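Local coordinates for dimethyl-sulfide monooxygenase (Hyphomicrobium sulfonivorans, PDB 6AK1), which oxidises dimethyl sulfide to methanethiol and formaldehyde with NADH and oxygen, as the FMN-dependent large subunit of a two-component monooxygenase, at residues D11-S16 against A31-L36; N83-A88 against F101-A106. One frame throughout, in Å; residues are numbered along the deposited sequence.

Interaction 1 (D11-S16 against A31-L36); sequences DMTCVS and ARYNDL
Tyr33 lays its ring against the backbone of Thr13 and Cys14 and the side chain of Val15, in the loop that leads on from strand 6-12. One flank of the ring meets Thr13, whose carbonyl O comes to 3.3 Å from Tyr33 CD2; the other meets Val15, where CG2 lies 3.6 Å from Tyr33 CD1. Between them Cys14 CA sits 3.9 Å from Tyr33 CG, and further back Cys14 O is 3.5 Å from Tyr33 CB. Thr13 O, Cys14 CA and Val15 CG2 all come at the ring obliquely. Tyr33 CG stands between its backbone N and carbonyl carbon (chi1 80°), which brings the ring up against the 13-15 backbone. Val15 CG2 also meets Ala31, whose CA is 4.0 Å away. Asn34 CB rests on one ring face, near the rim. With an alanine at Tyr33, Val15 CG2 and the Thr13-Cys14 backbone would probably lose most of their cover from 31-36, opening a gap between the two loops. Tyr33 belongs to a type I beta turn from Arg32 to Asp35, tied by Asp35 N to Arg32 O and by a salt bridge from Arg32 NE to Asp35 OD2, 3.0 Å long. Trp39 NE1, on helix 36-48, is hydrogen-bonded to Tyr33 O. In this TIM barrel the contact thus joins the continuation of strand 6-12 to the loop entering helix 36-48, near the probable FMN-binding residue Asp58. No hydrogen bond crosses between 11-16 and 31-36; the inverse gamma turn centred on Thr13 and the 32-35 turn meet through ring, methyl and backbone packing.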
# COMPACT_ATOMS: atom_id res chain seq x y z
N ASP A 11 5.79 -3.92 -4.27
CA ASP A 11 5.66 -4.99 -5.25
C ASP A 11 4.18 -5.11 -5.62
O ASP A 11 3.33 -4.37 -5.13
CB ASP A 11 6.24 -6.31 -4.69
CG ASP A 11 6.80 -7.24 -5.79
OD1 ASP A 11 6.24 -7.33 -6.89
OD2 ASP A 11 7.80 -7.91 -5.54
N MET A 12 3.88 -6.05 -6.52
CA MET A 12 2.52 -6.28 -6.97
C MET A 12 2.49 -7.69 -7.53
O MET A 12 3.52 -8.18 -7.98
CB MET A 12 2.09 -5.23 -8.01
CG MET A 12 0.68 -5.37 -8.57
SD MET A 12 0.16 -3.90 -9.53
CE MET A 12 -1.16 -4.61 -10.48
N THR A 13 1.34 -8.35 -7.48
CA THR A 13 1.31 -9.76 -7.90
C THR A 13 1.17 -9.84 -9.43
O THR A 13 0.23 -10.42 -9.97
CB THR A 13 0.18 -10.52 -7.20
OG1 THR A 13 0.05 -10.06 -5.84
CG2 THR A 13 0.49 -12.01 -7.20
N CYS A 14 2.14 -9.23 -10.11
CA CYS A 14 2.16 -9.13 -11.56
C CYS A 14 3.61 -8.99 -12.02
O CYS A 14 4.53 -8.96 -11.20
CB CYS A 14 1.33 -7.94 -12.04
SG CYS A 14 2.07 -6.35 -11.62
N VAL A 15 3.81 -8.84 -13.33
CA VAL A 15 5.16 -8.82 -13.89
C VAL A 15 5.71 -7.39 -13.95
O VAL A 15 6.68 -7.07 -13.25
CB VAL A 15 5.18 -9.48 -15.28
CG1 VAL A 15 6.59 -9.42 -15.88
CG2 VAL A 15 4.68 -10.94 -15.21
N SER A 16 5.13 -6.54 -14.80
CA SER A 16 5.57 -5.15 -14.91
C SER A 16 4.70 -4.27 -14.02
O SER A 16 3.49 -4.13 -14.25
CB SER A 16 5.51 -4.68 -16.36
OG SER A 16 6.42 -5.40 -17.18
N ALA A 31 8.79 -12.28 -13.87
CA ALA A 31 7.90 -13.24 -14.50
C ALA A 31 7.49 -14.38 -13.58
O ALA A 31 6.64 -15.19 -13.97
CB ALA A 31 8.54 -13.80 -15.77
N ARG A 32 8.06 -14.49 -12.37
CA ARG A 32 7.69 -15.52 -11.40
C ARG A 32 6.64 -15.05 -10.39
O ARG A 32 6.47 -15.69 -9.35
CB ARG A 32 8.91 -16.02 -10.65
CG ARG A 32 10.04 -16.57 -11.53
CD ARG A 32 11.14 -17.19 -10.68
NE ARG A 32 10.71 -18.45 -10.05
CZ ARG A 32 11.32 -19.01 -9.01
NH1 ARG A 32 12.38 -18.40 -8.45
NH2 ARG A 32 10.88 -20.16 -8.52
N TYR A 33 5.95 -13.94 -10.68
CA TYR A 33 4.87 -13.47 -9.81
C TYR A 33 3.90 -14.60 -9.46
O TYR A 33 3.24 -14.55 -8.41
CB TYR A 33 4.12 -12.33 -10.51
CG TYR A 33 3.15 -12.90 -11.52
CD1 TYR A 33 3.58 -13.31 -12.78
CD2 TYR A 33 1.82 -13.10 -11.18
CE1 TYR A 33 2.69 -13.90 -13.68
CE2 TYR A 33 0.94 -13.66 -12.07
CZ TYR A 33 1.37 -14.06 -13.31
OH TYR A 33 0.44 -14.63 -14.15
N ASN A 34 3.78 -15.62 -10.32
CA ASN A 34 2.84 -16.71 -10.11
C ASN A 34 3.49 -17.94 -9.47
O ASN A 34 2.85 -18.99 -9.39
CB ASN A 34 2.18 -17.09 -11.45
CG ASN A 34 3.16 -17.72 -12.43
OD1 ASN A 34 4.31 -17.31 -12.54
ND2 ASN A 34 2.69 -18.73 -13.15
N ASP A 35 4.74 -17.82 -9.00
CA ASP A 35 5.46 -18.88 -8.31
C ASP A 35 5.49 -18.59 -6.81
O ASP A 35 5.89 -17.50 -6.39
CB ASP A 35 6.89 -19.01 -8.83
CG ASP A 35 6.96 -19.58 -10.24
OD1 ASP A 35 5.98 -20.24 -10.67
OD2 ASP A 35 8.00 -19.38 -10.92
N LEU A 36 5.10 -19.58 -6.01
CA LEU A 36 5.14 -19.40 -4.56
C LEU A 36 6.55 -19.09 -4.07
O LEU A 36 6.71 -18.28 -3.16
CB LEU A 36 4.57 -20.64 -3.85
CG LEU A 36 4.19 -20.51 -2.38
CD1 LEU A 36 3.48 -19.19 -2.14
CD2 LEU A 36 3.26 -21.65 -1.96

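Interaction 2 (N83-A88 against F101-A106); sequences NDPFGA and FGVTAA
A valine methyl sits on the face of a phenylalanine: Val103 CG1 lies 3.6 Å from the centroid of the Phe86 ring, 19° off its normal, a CH-pi contact displaced toward the CD1-CE1 side. The ring atom closest to Val103 CG1 is Phe86 CE1, at 3.5 Å. Val103 can reach the ring because CG1 is anti to its backbone N (chi1 -175°), extended from the strand toward the 83-88 loop, and the two side chains cross at about a right angle. Ala105, two residues along the strand, meets the same ring differently: its CB is in the ring plane at the edge, 4.0 Å from Phe86 CE1. Pro85 fills in beside them, with CG 3.6 Å from the carbonyl O of Thr104 and 4.2 Å from Val103 CG1. The loop is shaped by a type I beta turn from Asp84 to Gly87 and by an Asx turn in which Asp84 OD1 accepts from Phe86 N at 3.1 Å. That bond is fairly straight (162°), but the N-H arrives well above the carboxylate plane. It fixes the start of the turn from which Phe86 projects. Thr104, which probably binds FMN, anchors its hydroxyl OG1 to Ile56 O and Asn133 ND2, away from this packing. Val103 and Ala105 are the side chains through which strand 100-106 of the TIM barrel meets the loop before helix 89-94. Leu115, Leu119 and Leu122 of helix 112-126 also pack on Phe86, Arg118 of that helix makes a cation-pi contact with it, and Ile89 of helix 89-94 touches Val103.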
# COMPACT_ATOMS: atom_id res chain seq x y z
N ASN A 83 -2.50 -11.45 -10.11
CA ASN A 83 -3.14 -12.38 -9.19
C ASN A 83 -3.57 -11.69 -7.90
O ASN A 83 -3.17 -10.56 -7.60
CB ASN A 83 -2.20 -13.56 -8.89
CG ASN A 83 -2.19 -14.59 -10.00
OD1 ASN A 83 -2.87 -14.43 -11.01
ND2 ASN A 83 -1.40 -15.65 -9.82
N ASP A 84 -4.42 -12.37 -7.16
CA ASP A 84 -4.93 -11.90 -5.88
C ASP A 84 -3.79 -11.76 -4.87
O ASP A 84 -3.08 -12.74 -4.61
CB ASP A 84 -6.00 -12.90 -5.41
CG ASP A 84 -6.40 -12.75 -3.95
OD1 ASP A 84 -6.31 -11.64 -3.37
OD2 ASP A 84 -6.84 -13.78 -3.39
N PRO A 85 -3.57 -10.57 -4.30
CA PRO A 85 -2.42 -10.37 -3.41
C PRO A 85 -2.57 -11.03 -2.05
O PRO A 85 -1.58 -11.03 -1.29
CB PRO A 85 -2.36 -8.84 -3.26
CG PRO A 85 -3.79 -8.43 -3.36
CD PRO A 85 -4.37 -9.34 -4.45
N PHE A 86 -3.76 -11.52 -1.68
CA PHE A 86 -3.90 -12.31 -0.46
C PHE A 86 -3.27 -13.69 -0.60
O PHE A 86 -3.03 -14.36 0.41
CB PHE A 86 -5.38 -12.49 -0.09
CG PHE A 86 -6.04 -11.25 0.46
CD1 PHE A 86 -6.32 -10.17 -0.37
CD2 PHE A 86 -6.43 -11.19 1.79
CE1 PHE A 86 -6.96 -9.03 0.13
CE2 PHE A 86 -7.08 -10.05 2.30
CZ PHE A 86 -7.33 -8.97 1.47
N GLY A 87 -2.98 -14.11 -1.83
CA GLY A 87 -2.72 -15.52 -2.09
C GLY A 87 -1.50 -16.07 -1.36
O GLY A 87 -1.56 -17.17 -0.80
N ALA A 88 -0.38 -15.35 -1.38
CA ALA A 88 0.88 -15.87 -0.87
C ALA A 88 1.22 -15.39 0.54
O ALA A 88 2.30 -15.70 1.03
CB ALA A 88 2.02 -15.50 -1.82
N PHE A 101 3.15 -7.21 6.15
CA PHE A 101 2.58 -7.43 4.82
C PHE A 101 1.45 -6.43 4.62
O PHE A 101 0.43 -6.51 5.30
CB PHE A 101 2.09 -8.87 4.65
CG PHE A 101 3.14 -9.89 4.95
CD1 PHE A 101 4.17 -10.12 4.04
CD2 PHE A 101 3.14 -10.58 6.16
CE1 PHE A 101 5.18 -11.03 4.31
CE2 PHE A 101 4.14 -11.49 6.44
CZ PHE A 101 5.16 -11.73 5.49
N GLY A 102 1.66 -5.49 3.70
CA GLY A 102 0.61 -4.57 3.31
C GLY A 102 -0.17 -5.16 2.15
O GLY A 102 0.40 -5.43 1.09
N VAL A 103 -1.46 -5.40 2.35
CA VAL A 103 -2.28 -6.05 1.36
C VAL A 103 -3.29 -5.04 0.85
O VAL A 103 -4.01 -4.42 1.64
CB VAL A 103 -2.97 -7.30 1.93
CG1 VAL A 103 -3.73 -8.03 0.84
CG2 VAL A 103 -1.92 -8.21 2.56
N THR A 104 -3.32 -4.84 -0.46
CA THR A 104 -4.27 -3.91 -1.06
C THR A 104 -5.61 -4.61 -1.27
O THR A 104 -5.65 -5.74 -1.75
CB THR A 104 -3.72 -3.40 -2.40
OG1 THR A 104 -2.51 -2.69 -2.17
CG2 THR A 104 -4.69 -2.47 -3.08
N ALA A 105 -6.70 -3.95 -0.89
CA ALA A 105 -8.03 -4.46 -1.17
C ALA A 105 -8.99 -3.29 -1.34
O ALA A 105 -9.05 -2.40 -0.49
CB ALA A 105 -8.52 -5.40 -0.05
N ALA A 106 -9.73 -3.30 -2.45
CA ALA A 106 -10.63 -2.20 -2.73
C ALA A 106 -11.94 -2.35 -1.96
O ALA A 106 -12.40 -3.46 -1.66
CB ALA A 106 -10.91 -2.10 -4.24

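Interactions 1 and 2 follow one another along the chain, their centres about 12 Å apart, and both reach the parallel barrel sheet, in which strand 53-57 lies between 6-12 and 100-106. Thr13 joins them: its O probably takes a hydrogen bond from Asn83 N at 2.9 Å, while Thr13 OG1 packs 3.5 Å from Pro85 CA. Tyr33 CE2 adds a contact of 3.8 Å with Asn83 ND2. Both border the probable FMN site, assigned from relatives: the side chain of Asp58 comes within about 3 Å of that of Pro85 and about 5 Å of that of Thr13, and Thr104 belongs to interaction 2 itself.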